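PDB 4F06: extracellular ligand-binding receptor from Rhodopseudomonas palustris, which binds p-hydroxybenzoate as the solute-binding component of an ABC transporter and probably delivers lignin-derived aromatic acids for uptake. Local coordinates for residues R189-G194 with N218-G223; I198-P203 with L209-A214; V73-G78 with K297-T302; D30-E35 with D290-I295. One frame throughout, in Å; residues are numbered along the deposited sequence.

Contact 1 (R189-G194 with N218-G223); sequences RIKNSG and NGLKAG
Leu220 carries the apolar part of the contact, its two methyls serving different residues of helix 184-193. Leu220 CD2 meets Ile190 CG2 at 3.8 Å, the two side chains crossing at about a right angle. Leu220 CD1 lies against the aliphatic chain of Lys191, 3.8 Å from Lys191 CG and 3.4 Å from Lys191 CE; the latter is short for two carbons, but Lys191 was modelled in two conformers and the closeness is doubtful. With CG of Leu220 anti to its carbonyl carbon (chi1 -77°), both methyls are presented to the helix. The polar part is a single bond. In the conformer described, extended beyond CG, Lys191 NZ donates to the carbonyl O of Asn218 at 3.0 Å, in the carbonyl plane with a C=O...N angle of 156°. That carbonyl belongs to the residue just before Gly219, whose positive phi closes helix 206-217 in a Schellman motif. Replacing Leu220 by an alanine would probably take from Ile190 CG2 and the lysine methylenes their apolar partner on this loop and open a gap between helix end and loop. The chemistry is thus amphipathic: one lysine gives its methylenes to a leucine and its ammonium to a backbone oxygen.

Contact 2 (I198-P203 with L209-A214); sequences IFTFLP and LGFVKA. With PHB (p-hydroxybenzoic acid), chain B.
Strand 197-201 and the residue after it, Leu202, run extended alongside helix 206-217, and the backbones stay well apart: the nearest CA atoms, of Leu202 and Phe211, are 8.3 Å from each other. The alternation along this extended run sends the CB atoms of Ile198, Thr200 and Leu202 toward the helix, while that of Phe199 points away, where its ring stacks on Phe159. The space between is bridged by Phe211, whose CG stands anti to the backbone N (chi1 -176°), which carries the ring across to the strand. Thr200 OG1 sits over one face of that ring, offset toward the rim and 3.6 Å from Phe211 CZ; the same hydroxyl is hydrogen-bonded to the carbonyl O of Ala145 on the adjacent strand. Ile198 CG2 meets the ring at its edge, 4.2 Å from Phe211 CZ, whereas Leu202 CD1 wedges against the base of the side chain, 3.7 Å from Phe211 CB. Just beyond, Pro203 CB touches C5 of the bound p-hydroxybenzoic acid at 3.5 Å, and Phe201 turns its ring edge to the ligand. This is the strand-to-helix packing of a beta-alpha-beta unit in a periplasmic binding protein, with the ligand at the strand's C-terminal end.

Contact 3 (V73-G78 with K297-T302); sequences VQYLAG and KMIEAT. With PHB (p-hydroxybenzoic acid), chain C.
Tyr75 reaches from strand 75-78 to helix 283-301 and leans its ring obliquely against the helix side chains. Met298, a selenomethionine, and Ile299 lie on the same side of the ring plane but near different ring carbons: Met298 CE is 3.7 Å from Tyr75 CD1, while Ile299 CG1 is 3.6 Å from Tyr75 CE2. The Met298 and tyrosine side chains run antiparallel past one another, and the bend at the end of the Met298 chain (chi3 -69°) turns CE back onto the ring. The selenium lies 5.2 Å from the ring centroid, 65° off the normal, an oblique Met-aromatic contact; Met298 has a second conformer, so this holds for one copy. At the phenol end a water in the ring plane binds Tyr75 OH at 2.7 Å and donates to Gln74 OE1 and to Thr302 OG1. It spans the 3.8 Å between Tyr75 OH and Thr302 OG1. Thr302 OG1 donates to Met298 O at 2.8 Å, from the face of that carbonyl's plane opposite to the one reached by Thr302 N. A phenylalanine in place of Tyr75 would probably deprive the bridging water of one of its three partners and break the link from the phenol to Thr302. Lys297 and Glu300 face the second p-hydroxybenzoic acid across the helix. Ile299 touches Ile6 on strand 5-12, Met298 packs on helix 308-315, and Gln74 NE2 bonds Gly304 O beyond the helix end.

Contact 4 (D30-E35 with D290-I295); sequences DAWVAE and DGARLI. With PHB (p-hydroxybenzoic acid), chain C.
A second p-hydroxybenzoic acid is held beside a helix-helix interface, where Trp32 of helix 19-36 lies flat on helix 283-301. The evidence for a CH-pi contact is twofold: Ala292 CB stands 3.8 Å from the centroid of the five-membered ring of Trp32, 25° off its normal, and Arg293 CB stands 3.9 Å from the centroid of the six-membered ring. Both come over the same face, on which the backbone N of Arg293 also lies. With CG anti to the backbone N (chi1 179°), Trp32 lays its indole across the opposing backbone, and the nearest CA atoms, those of Trp32 and Ala292, are 6.8 Å apart. Arg293, in the conformer described, bends at chi3 and brings a face of its guanidinium to the rim of the indole, NE 3.8 Å from Trp32 CZ3; the planes are 74° apart, so they are not stacked. The ligand meets the indole edge, its C2 3.8 Å from Trp32 CZ2, and Arg293 NH1 is 3.4 Å from ligand C3. Arg293 NH2 makes a salt bridge to a sulfate, probably from the crystallisation liquor. Tyr289 and Tyr296 meet Trp32 edge-to-face, Ala31 packs on helix 262-273, and Asp290 is bound by Trp320, Ser322 and Arg324.

Overall arrangement
The contacts form two pairs on opposite sides of the chain's centre, as expected for the two lobes of a periplasmic binding protein. Contacts 1 and 2 have centres 13 Å apart and touch through Ile190 CG2 and Ile198 CG1, 3.7 Å apart. Contacts 3 and 4, centres 12 Å apart, both use helix 283-301 and meet where Tyr75 CD2 lies 4.2 Å from Ile295 CG2. Across the lobes the centres of contacts 2 and 3 are about 36 Å apart. Contact 2 touches one p-hydroxybenzoic acid through Phe201 and Pro203, while the ligand's hydrogen bonds come from Thr82, Ala105, Tyr149, Ala204 and Asp232; contacts 3 and 4 flank the other copy.

Contact 1 (R189-G194 with N218-G223)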
loop_
_atom_site.group_PDB
_atom_site.type_symbol
_atom_site.label_atom_id
_atom_site.label_comp_id
_atom_site.label_asym_id
_atom_site.label_seq_id
_atom_site.Cartn_x
_atom_site.Cartn_y
_atom_site.Cartn_z
ATOM N N ARG A 189 19.219 -20.518 -3.610
ATOM C CA ARG A 189 18.845 -21.065 -2.310
ATOM C C ARG A 189 17.404 -21.608 -2.378
ATOM O O ARG A 189 17.120 -22.706 -1.883
ATOM C CB ARG A 189 18.974 -19.985 -1.236
ATOM C CG ARG A 189 20.426 -19.719 -0.837
ATOM C CD ARG A 189 20.573 -18.483 0.029
ATOM N NE ARG A 189 19.920 -18.649 1.328
ATOM C CZ ARG A 189 19.730 -17.664 2.201
ATOM N NH1 ARG A 189 20.113 -16.418 1.917
ATOM N NH2 ARG A 189 19.136 -17.921 3.351
ATOM N N ILE A 190 16.508 -20.861 -3.033
ATOM C CA ILE A 190 15.135 -21.324 -3.217
ATOM C C ILE A 190 15.078 -22.609 -4.046
ATOM O O ILE A 190 14.352 -23.557 -3.660
ATOM C CB ILE A 190 14.259 -20.209 -3.787
ATOM C CG1 ILE A 190 14.131 -19.099 -2.738
ATOM C CG2 ILE A 190 12.892 -20.785 -4.174
ATOM C CD1 ILE A 190 13.502 -17.802 -3.248
ATOM N N LYS A 191 15.820 -22.666 -5.161
ATOM C CA LYS A 191 15.890 -23.921 -5.941
ATOM C C LYS A 191 16.258 -25.069 -5.020
ATOM O O LYS A 191 15.587 -26.107 -4.992
ATOM C CB LYS A 191 16.944 -23.847 -7.050
ATOM C CG LYS A 191 16.576 -22.990 -8.249
ATOM C CD LYS A 191 17.662 -23.118 -9.319
ATOM C CE LYS A 191 17.601 -22.014 -10.369
ATOM N NZ LYS A 191 18.601 -22.172 -11.479
ATOM N N ASN A 192 17.317 -24.857 -4.244
ATOM C CA ASN A 192 17.874 -25.916 -3.383
ATOM C C ASN A 192 16.911 -26.397 -2.316
ATOM O O ASN A 192 17.029 -27.516 -1.842
ATOM C CB ASN A 192 19.156 -25.435 -2.671
ATOM C CG ASN A 192 20.328 -25.243 -3.614
ATOM O OD1 ASN A 192 20.295 -25.682 -4.767
ATOM N ND2 ASN A 192 21.379 -24.562 -3.125
ATOM N N SER A 193 15.950 -25.556 -1.958
ATOM C CA SER A 193 15.002 -25.851 -0.873
ATOM C C SER A 193 13.971 -26.893 -1.284
ATOM O O SER A 193 13.358 -27.510 -0.429
ATOM C CB SER A 193 14.265 -24.572 -0.441
ATOM O OG SER A 193 13.235 -24.250 -1.366
ATOM N N GLY A 194 13.767 -27.055 -2.591
ATOM C CA GLY A 194 12.741 -27.947 -3.113
ATOM C C GLY A 194 11.320 -27.406 -3.008
ATOM O O GLY A 194 10.355 -28.118 -3.312
ATOM N N ASN A 218 16.557 -16.839 -13.785
ATOM C CA ASN A 218 17.166 -18.019 -13.219
ATOM C C ASN A 218 16.355 -19.271 -13.428
ATOM O O ASN A 218 16.783 -20.360 -13.000
ATOM C CB ASN A 218 17.552 -17.825 -11.757
ATOM C CG ASN A 218 18.680 -16.830 -11.597
ATOM O OD1 ASN A 218 18.455 -15.628 -11.320
ATOM N ND2 ASN A 218 19.891 -17.296 -11.810
ATOM N N GLY A 219 15.219 -19.183 -14.129
ATOM C CA GLY A 219 14.545 -20.410 -14.566
ATOM C C GLY A 219 13.564 -20.966 -13.576
ATOM O O GLY A 219 12.994 -22.022 -13.835
ATOM N N LEU A 220 13.346 -20.317 -12.427
ATOM C CA LEU A 220 12.450 -20.918 -11.434
ATOM C C LEU A 220 11.018 -21.001 -11.935
ATOM O O LEU A 220 10.325 -21.990 -11.704
ATOM C CB LEU A 220 12.508 -20.165 -10.104
ATOM C CG LEU A 220 13.751 -20.462 -9.253
ATOM C CD1 LEU A 220 15.035 -19.871 -9.870
ATOM C CD2 LEU A 220 13.561 -19.945 -7.847
ATOM N N LYS A 221 10.565 -19.945 -12.625
ATOM C CA LYS A 221 9.199 -19.890 -13.114
ATOM C C LYS A 221 8.978 -21.040 -14.125
ATOM O O LYS A 221 7.968 -21.775 -14.040
ATOM C CB LYS A 221 8.945 -18.528 -13.751
ATOM C CG LYS A 221 7.460 -18.316 -14.076
ATOM C CD LYS A 221 7.265 -16.886 -14.645
ATOM C CE LYS A 221 5.814 -16.420 -14.743
ATOM N NZ LYS A 221 5.106 -17.397 -15.590
ATOM N N ALA A 222 9.900 -21.205 -15.076
ATOM C CA ALA A 222 9.756 -22.268 -16.071
ATOM C C ALA A 222 9.950 -23.650 -15.461
ATOM O O ALA A 222 9.484 -24.627 -16.040
ATOM C CB ALA A 222 10.748 -22.049 -17.183
ATOM N N GLY A 223 10.595 -23.720 -14.298
ATOM C CA GLY A 223 10.848 -24.947 -13.559
ATOM C C GLY A 223 9.652 -25.325 -12.686
ATOM O O GLY A 223 9.708 -26.318 -11.988
#

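Contact 2 (I198-P203 with L209-A214)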
loop_
_atom_site.group_PDB
_atom_site.type_symbol
_atom_site.label_atom_id
_atom_site.label_comp_id
_atom_site.label_asym_id
_atom_site.label_seq_id
_atom_site.Cartn_x
_atom_site.Cartn_y
_atom_site.Cartn_z
ATOM N N ILE A 198 6.972 -19.903 -4.079
ATOM C CA ILE A 198 7.581 -18.808 -3.302
ATOM C C ILE A 198 6.473 -17.878 -2.870
ATOM O O ILE A 198 5.547 -17.615 -3.656
ATOM C CB ILE A 198 8.522 -18.014 -4.236
ATOM C CG1 ILE A 198 9.722 -18.871 -4.657
ATOM C CG2 ILE A 198 9.020 -16.741 -3.565
ATOM C CD1 ILE A 198 10.412 -18.311 -5.890
ATOM N N PHE A 199 6.569 -17.392 -1.633
ATOM C CA PHE A 199 5.778 -16.234 -1.220
ATOM C C PHE A 199 6.740 -15.087 -0.964
ATOM O O PHE A 199 7.718 -15.267 -0.235
ATOM C CB PHE A 199 4.962 -16.495 0.056
ATOM C CG PHE A 199 4.348 -15.230 0.579
ATOM C CD1 PHE A 199 3.292 -14.611 -0.121
ATOM C CD2 PHE A 199 4.858 -14.626 1.717
ATOM C CE1 PHE A 199 2.755 -13.404 0.317
ATOM C CE2 PHE A 199 4.320 -13.423 2.165
ATOM C CZ PHE A 199 3.265 -12.821 1.482
ATOM N N THR A 200 6.476 -13.922 -1.558
ATOM C CA THR A 200 7.372 -12.790 -1.403
ATOM C C THR A 200 6.672 -11.466 -1.208
ATOM O O THR A 200 5.564 -11.206 -1.704
ATOM C CB THR A 200 8.358 -12.728 -2.609
ATOM O OG1 THR A 200 9.411 -11.789 -2.353
ATOM C CG2 THR A 200 7.640 -12.293 -3.846
ATOM N N PHE A 201 7.367 -10.612 -0.461
ATOM C CA PHE A 201 7.107 -9.188 -0.403
ATOM C C PHE A 201 8.445 -8.437 -0.436
ATOM O O PHE A 201 9.374 -8.820 0.306
ATOM C CB PHE A 201 6.426 -8.773 0.924
ATOM C CG PHE A 201 6.553 -7.288 1.197
ATOM C CD1 PHE A 201 5.767 -6.331 0.529
ATOM C CD2 PHE A 201 7.536 -6.832 2.099
ATOM C CE1 PHE A 201 5.941 -4.983 0.720
ATOM C CE2 PHE A 201 7.708 -5.463 2.297
ATOM C CZ PHE A 201 6.924 -4.536 1.618
ATOM N N LEU A 202 8.511 -7.395 -1.268
ATOM C CA LEU A 202 9.533 -6.354 -1.166
ATOM C C LEU A 202 8.755 -5.062 -1.427
ATOM O O LEU A 202 7.715 -5.080 -2.083
ATOM C CB LEU A 202 10.646 -6.518 -2.214
ATOM C CG LEU A 202 11.263 -7.915 -2.381
ATOM C CD1 LEU A 202 10.487 -8.763 -3.379
ATOM C CD2 LEU A 202 12.694 -7.770 -2.842
ATOM N N PRO A 203 9.246 -3.897 -0.988
ATOM C CA PRO A 203 8.522 -2.636 -1.256
ATOM C C PRO A 203 8.515 -2.384 -2.761
ATOM O O PRO A 203 9.528 -2.590 -3.478
ATOM C CB PRO A 203 9.369 -1.575 -0.527
ATOM C CG PRO A 203 10.734 -2.215 -0.391
ATOM C CD PRO A 203 10.469 -3.706 -0.191
ATOM N N LEU A 209 11.135 -5.186 -8.970
ATOM C CA LEU A 209 11.498 -5.447 -10.348
ATOM C C LEU A 209 12.687 -6.431 -10.410
ATOM O O LEU A 209 12.719 -7.377 -11.216
ATOM C CB LEU A 209 11.853 -4.136 -11.059
ATOM C CG LEU A 209 12.070 -4.326 -12.589
ATOM C CD1 LEU A 209 10.794 -4.809 -13.271
ATOM C CD2 LEU A 209 12.471 -3.024 -13.243
ATOM N N GLY A 210 13.689 -6.184 -9.574
ATOM C CA GLY A 210 14.865 -7.078 -9.540
ATOM C C GLY A 210 14.534 -8.471 -9.135
ATOM O O GLY A 210 15.025 -9.425 -9.730
ATOM N N PHE A 211 13.691 -8.620 -8.118
ATOM C CA PHE A 211 13.354 -9.957 -7.631
ATOM C C PHE A 211 12.608 -10.729 -8.730
ATOM O O PHE A 211 12.953 -11.865 -9.009
ATOM C CB PHE A 211 12.499 -9.851 -6.342
ATOM C CG PHE A 211 12.185 -11.189 -5.730
ATOM C CD1 PHE A 211 11.131 -11.966 -6.199
ATOM C CD2 PHE A 211 12.955 -11.661 -4.659
ATOM C CE1 PHE A 211 10.897 -13.215 -5.599
ATOM C CE2 PHE A 211 12.683 -12.867 -4.044
ATOM C CZ PHE A 211 11.644 -13.660 -4.524
ATOM N N VAL A 212 11.619 -10.116 -9.358
ATOM C CA VAL A 212 10.826 -10.849 -10.361
ATOM C C VAL A 212 11.704 -11.223 -11.565
ATOM O O VAL A 212 11.606 -12.334 -12.095
ATOM C CB VAL A 212 9.576 -10.059 -10.760
ATOM C CG1 VAL A 212 8.860 -10.708 -11.955
ATOM C CG2 VAL A 212 8.632 -9.991 -9.553
ATOM N N LYS A 213 12.526 -10.264 -12.021
ATOM C CA LYS A 213 13.377 -10.576 -13.158
ATOM C C LYS A 213 14.330 -11.711 -12.825
ATOM O O LYS A 213 14.584 -12.556 -13.675
ATOM C CB LYS A 213 14.126 -9.329 -13.580
ATOM C CG LYS A 213 13.269 -8.373 -14.378
ATOM C CD LYS A 213 14.067 -7.147 -14.797
ATOM C CE LYS A 213 13.347 -6.273 -15.832
ATOM N NZ LYS A 213 13.365 -6.852 -17.219
ATOM N N ALA A 214 14.881 -11.772 -11.610
ATOM C CA ALA A 214 15.763 -12.872 -11.230
ATOM C C ALA A 214 15.019 -14.196 -11.153
ATOM O O ALA A 214 15.584 -15.241 -11.498
ATOM C CB ALA A 214 16.429 -12.560 -9.905
HETATM C "C1'" PHB B . 6.236 -0.030 3.906
HETATM O "O1'" PHB B . 5.388 -0.170 4.798
HETATM O "O2'" PHB B . 7.430 0.359 4.145
HETATM C C1 PHB B . 5.846 -0.393 2.508
HETATM C C2 PHB B . 4.813 -1.322 2.279
HETATM C C3 PHB B . 4.486 -1.696 0.998
HETATM C C4 PHB B . 5.190 -1.194 -0.077
HETATM C C5 PHB B . 6.211 -0.290 0.127
HETATM C C6 PHB B . 6.562 0.111 1.411
HETATM O O4 PHB B . 4.940 -1.568 -1.348
#

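Contact 3 (V73-G78 with K297-T302)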
loop_
_atom_site.group_PDB
_atom_site.type_symbol
_atom_site.label_atom_id
_atom_site.label_comp_id
_atom_site.label_asym_id
_atom_site.label_seq_id
_atom_site.Cartn_x
_atom_site.Cartn_y
_atom_site.Cartn_z
ATOM N N VAL A 73 0.408 23.316 9.059
ATOM C CA VAL A 73 -0.574 22.367 8.554
ATOM C C VAL A 73 -1.498 21.871 9.658
ATOM O O VAL A 73 -1.072 21.701 10.806
ATOM C CB VAL A 73 0.078 21.146 7.849
ATOM C CG1 VAL A 73 0.975 21.602 6.700
ATOM C CG2 VAL A 73 0.864 20.205 8.787
ATOM N N GLN A 74 -2.757 21.657 9.284
ATOM C CA GLN A 74 -3.701 21.045 10.211
ATOM C C GLN A 74 -3.681 19.528 10.146
ATOM O O GLN A 74 -4.155 18.848 11.082
ATOM C CB GLN A 74 -5.120 21.547 9.995
ATOM C CG GLN A 74 -5.353 22.963 10.464
ATOM C CD GLN A 74 -6.840 23.260 10.538
ATOM O OE1 GLN A 74 -7.635 22.361 10.739
ATOM N NE2 GLN A 74 -7.209 24.508 10.428
ATOM N N TYR A 75 -3.166 18.952 9.031
ATOM C CA TYR A 75 -3.174 17.503 8.784
ATOM C C TYR A 75 -1.872 17.146 8.092
ATOM O O TYR A 75 -1.360 17.946 7.304
ATOM C CB TYR A 75 -4.347 17.103 7.852
ATOM C CG TYR A 75 -5.688 17.450 8.463
ATOM C CD1 TYR A 75 -6.306 16.585 9.385
ATOM C CD2 TYR A 75 -6.259 18.688 8.219
ATOM C CE1 TYR A 75 -7.474 16.969 10.041
ATOM C CE2 TYR A 75 -7.424 19.077 8.851
ATOM C CZ TYR A 75 -8.015 18.235 9.775
ATOM O OH TYR A 75 -9.158 18.578 10.493
ATOM N N LEU A 76 -1.393 15.941 8.400
ATOM C CA LEU A 76 -0.264 15.353 7.654
ATOM C C LEU A 76 -0.803 14.118 6.901
ATOM O O LEU A 76 -1.847 13.537 7.272
ATOM C CB LEU A 76 0.860 14.897 8.620
ATOM C CG LEU A 76 1.670 16.053 9.203
ATOM C CD1 LEU A 76 2.419 15.601 10.444
ATOM C CD2 LEU A 76 2.647 16.567 8.147
ATOM N N ALA A 77 -0.090 13.713 5.866
ATOM C CA ALA A 77 -0.541 12.580 5.067
ATOM C C ALA A 77 0.625 11.995 4.311
ATOM O O ALA A 77 1.649 12.667 4.102
ATOM C CB ALA A 77 -1.610 12.996 4.049
ATOM N N GLY A 78 0.466 10.743 3.884
ATOM C CA GLY A 78 1.431 10.135 2.964
ATOM C C GLY A 78 2.147 8.994 3.623
ATOM O O GLY A 78 1.507 8.097 4.216
ATOM N N LYS A 297 -13.664 15.208 5.087
ATOM C CA LYS A 297 -14.632 14.921 6.151
ATOM C C LYS A 297 -14.189 15.531 7.500
ATOM O O LYS A 297 -15.013 16.075 8.237
ATOM C CB LYS A 297 -14.800 13.397 6.301
ATOM C CG LYS A 297 -15.754 13.012 7.426
ATOM C CD LYS A 297 -17.192 13.354 7.157
ATOM C CE LYS A 297 -18.056 12.760 8.262
ATOM N NZ LYS A 297 -19.466 13.018 7.898
HETATM N N MSE A 298 -12.906 15.400 7.825
HETATM C CA MSE A 298 -12.401 15.932 9.111
HETATM C C MSE A 298 -12.529 17.452 9.146
HETATM O O MSE A 298 -12.942 18.006 10.165
HETATM C CB MSE A 298 -10.941 15.518 9.343
HETATM C CG MSE A 298 -10.858 14.037 9.668
HETATM SE SE MSE A 298 -9.209 13.303 10.317
HETATM C CE MSE A 298 -8.268 13.515 8.623
ATOM N N ILE A 299 -12.216 18.133 8.037
ATOM C CA ILE A 299 -12.397 19.581 7.987
ATOM C C ILE A 299 -13.883 19.947 8.151
ATOM O O ILE A 299 -14.185 20.863 8.891
ATOM C CB ILE A 299 -11.771 20.130 6.682
ATOM C CG1 ILE A 299 -10.238 19.931 6.716
ATOM C CG2 ILE A 299 -12.100 21.599 6.471
ATOM C CD1 ILE A 299 -9.537 20.167 5.387
ATOM N N GLU A 300 -14.803 19.242 7.491
ATOM C CA GLU A 300 -16.233 19.568 7.688
ATOM C C GLU A 300 -16.628 19.352 9.138
ATOM O O GLU A 300 -17.316 20.198 9.744
ATOM C CB GLU A 300 -17.153 18.720 6.798
ATOM C CG GLU A 300 -17.048 19.060 5.344
ATOM C CD GLU A 300 -18.141 18.500 4.456
ATOM O OE1 GLU A 300 -18.857 17.513 4.789
ATOM O OE2 GLU A 300 -18.245 19.085 3.381
ATOM N N ALA A 301 -16.210 18.222 9.713
ATOM C CA ALA A 301 -16.655 17.887 11.071
ATOM C C ALA A 301 -16.176 18.919 12.080
ATOM O O ALA A 301 -16.831 19.116 13.104
ATOM C CB ALA A 301 -16.115 16.528 11.455
ATOM N N THR A 302 -15.022 19.538 11.828
ATOM C CA THR A 302 -14.405 20.468 12.761
ATOM C C THR A 302 -14.636 21.914 12.331
ATOM O O THR A 302 -14.088 22.842 12.947
ATOM C CB THR A 302 -12.883 20.219 12.880
ATOM O OG1 THR A 302 -12.304 20.377 11.570
ATOM C CG2 THR A 302 -12.585 18.844 13.432
HETATM C "C1'" PHB C . -16.413 16.796 0.814
HETATM O "O1'" PHB C . -16.326 17.812 1.592
HETATM O "O2'" PHB C . -16.399 16.821 -0.438
HETATM C C1 PHB C . -16.628 15.468 1.387
HETATM C C2 PHB C . -16.761 14.370 0.503
HETATM C C3 PHB C . -17.002 13.112 1.019
HETATM C C4 PHB C . -17.062 12.957 2.408
HETATM C C5 PHB C . -16.892 14.050 3.281
HETATM C C6 PHB C . -16.676 15.343 2.776
HETATM O O4 PHB C . -17.284 11.693 2.871
HETATM O O HOH W 1 -9.973 21.104 10.274
#

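Contact 4 (D30-E35 with D290-I295)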
loop_
_atom_site.group_PDB
_atom_site.type_symbol
_atom_site.label_atom_id
_atom_site.label_comp_id
_atom_site.label_asym_id
_atom_site.label_seq_id
_atom_site.Cartn_x
_atom_site.Cartn_y
_atom_site.Cartn_z
ATOM N N ASP A 30 -4.947 15.099 -6.865
ATOM C CA ASP A 30 -5.418 15.934 -7.974
ATOM C C ASP A 30 -6.715 15.392 -8.535
ATOM O O ASP A 30 -7.589 16.166 -8.948
ATOM C CB ASP A 30 -4.365 16.008 -9.097
ATOM C CG ASP A 30 -3.180 16.876 -8.758
ATOM O OD1 ASP A 30 -3.244 17.642 -7.783
ATOM O OD2 ASP A 30 -2.170 16.844 -9.538
ATOM N N ALA A 31 -6.858 14.070 -8.583
ATOM C CA ALA A 31 -8.103 13.469 -9.054
ATOM C C ALA A 31 -9.265 13.814 -8.105
ATOM O O ALA A 31 -10.388 14.156 -8.548
ATOM C CB ALA A 31 -7.975 11.951 -9.210
ATOM N N TRP A 32 -9.010 13.727 -6.799
ATOM C CA TRP A 32 -10.010 14.112 -5.816
ATOM C C TRP A 32 -10.471 15.543 -6.022
ATOM O O TRP A 32 -11.676 15.819 -6.024
ATOM C CB TRP A 32 -9.435 13.885 -4.380
ATOM C CG TRP A 32 -10.456 14.315 -3.375
ATOM C CD1 TRP A 32 -10.537 15.562 -2.755
ATOM C CD2 TRP A 32 -11.611 13.562 -2.933
ATOM N NE1 TRP A 32 -11.644 15.594 -1.924
ATOM C CE2 TRP A 32 -12.341 14.428 -2.013
ATOM C CE3 TRP A 32 -12.092 12.278 -3.203
ATOM C CZ2 TRP A 32 -13.543 14.032 -1.427
ATOM C CZ3 TRP A 32 -13.306 11.900 -2.613
ATOM C CH2 TRP A 32 -13.995 12.759 -1.751
ATOM N N VAL A 33 -9.525 16.459 -6.167
ATOM C CA VAL A 33 -9.833 17.876 -6.367
ATOM C C VAL A 33 -10.514 18.100 -7.706
ATOM O O VAL A 33 -11.412 18.949 -7.827
ATOM C CB VAL A 33 -8.534 18.720 -6.180
ATOM C CG1 VAL A 33 -8.786 20.164 -6.541
ATOM C CG2 VAL A 33 -8.047 18.602 -4.732
ATOM N N ALA A 34 -10.135 17.350 -8.730
ATOM C CA ALA A 34 -10.814 17.508 -10.046
ATOM C C ALA A 34 -12.299 17.229 -9.915
ATOM O O ALA A 34 -13.104 17.861 -10.602
ATOM C CB ALA A 34 -10.179 16.590 -11.089
ATOM N N GLU A 35 -12.671 16.272 -9.055
ATOM C CA GLU A 35 -14.065 15.943 -8.853
ATOM C C GLU A 35 -14.741 16.841 -7.833
ATOM O O GLU A 35 -15.920 17.174 -7.992
ATOM C CB GLU A 35 -14.172 14.461 -8.444
ATOM C CG GLU A 35 -15.567 13.954 -8.155
ATOM C CD GLU A 35 -16.455 13.868 -9.357
ATOM O OE1 GLU A 35 -15.953 13.967 -10.496
ATOM O OE2 GLU A 35 -17.686 13.680 -9.203
ATOM N N ASP A 290 -8.720 8.387 -1.454
ATOM C CA ASP A 290 -9.515 8.095 -0.267
ATOM C C ASP A 290 -9.016 8.885 0.959
ATOM O O ASP A 290 -9.821 9.255 1.837
ATOM C CB ASP A 290 -9.571 6.599 -0.005
ATOM C CG ASP A 290 -10.451 5.892 -1.031
ATOM O OD1 ASP A 290 -11.559 6.395 -1.335
ATOM O OD2 ASP A 290 -10.036 4.832 -1.517
ATOM N N GLY A 291 -7.695 9.121 1.061
ATOM C CA GLY A 291 -7.187 9.906 2.171
ATOM C C GLY A 291 -7.668 11.353 2.065
ATOM O O GLY A 291 -8.020 11.969 3.101
ATOM N N ALA A 292 -7.738 11.894 0.844
ATOM C CA ALA A 292 -8.273 13.249 0.678
ATOM C C ALA A 292 -9.762 13.297 1.088
ATOM O O ALA A 292 -10.177 14.274 1.733
ATOM C CB ALA A 292 -8.095 13.721 -0.756
ATOM N N ARG A 293 -10.541 12.250 0.758
ATOM C CA ARG A 293 -11.927 12.175 1.230
ATOM C C ARG A 293 -11.979 12.313 2.761
ATOM O O ARG A 293 -12.792 13.076 3.317
ATOM C CB ARG A 293 -12.563 10.837 0.819
ATOM C CG ARG A 293 -14.007 10.712 1.323
ATOM C CD ARG A 293 -14.652 9.357 1.040
ATOM N NE ARG A 293 -14.869 9.179 -0.389
ATOM C CZ ARG A 293 -15.967 9.493 -1.061
ATOM N NH1 ARG A 293 -17.025 10.007 -0.459
ATOM N NH2 ARG A 293 -15.986 9.257 -2.357
ATOM N N LEU A 294 -11.120 11.557 3.453
ATOM C CA LEU A 294 -11.150 11.600 4.934
ATOM C C LEU A 294 -10.750 12.980 5.447
ATOM O O LEU A 294 -11.318 13.477 6.429
ATOM C CB LEU A 294 -10.238 10.545 5.554
ATOM C CG LEU A 294 -10.630 9.104 5.237
ATOM C CD1 LEU A 294 -9.859 8.151 6.106
ATOM C CD2 LEU A 294 -12.117 8.858 5.455
ATOM N N ILE A 295 -9.758 13.613 4.816
ATOM C CA ILE A 295 -9.347 14.957 5.227
ATOM C C ILE A 295 -10.490 15.949 5.024
ATOM O O ILE A 295 -10.750 16.758 5.915
ATOM C CB ILE A 295 -8.065 15.396 4.499
ATOM C CG1 ILE A 295 -6.913 14.483 4.976
ATOM C CG2 ILE A 295 -7.790 16.887 4.710
ATOM C CD1 ILE A 295 -5.689 14.562 4.105
HETATM C "C1'" PHB C . -16.413 16.796 0.814
HETATM O "O1'" PHB C . -16.326 17.812 1.592
HETATM O "O2'" PHB C . -16.399 16.821 -0.438
HETATM C C1 PHB C . -16.628 15.468 1.387
HETATM C C2 PHB C . -16.761 14.370 0.503
HETATM C C3 PHB C . -17.002 13.112 1.019
HETATM C C4 PHB C . -17.062 12.957 2.408
HETATM C C5 PHB C . -16.892 14.050 3.281
HETATM C C6 PHB C . -16.676 15.343 2.776
HETATM O O4 PHB C . -17.284 11.693 2.871
#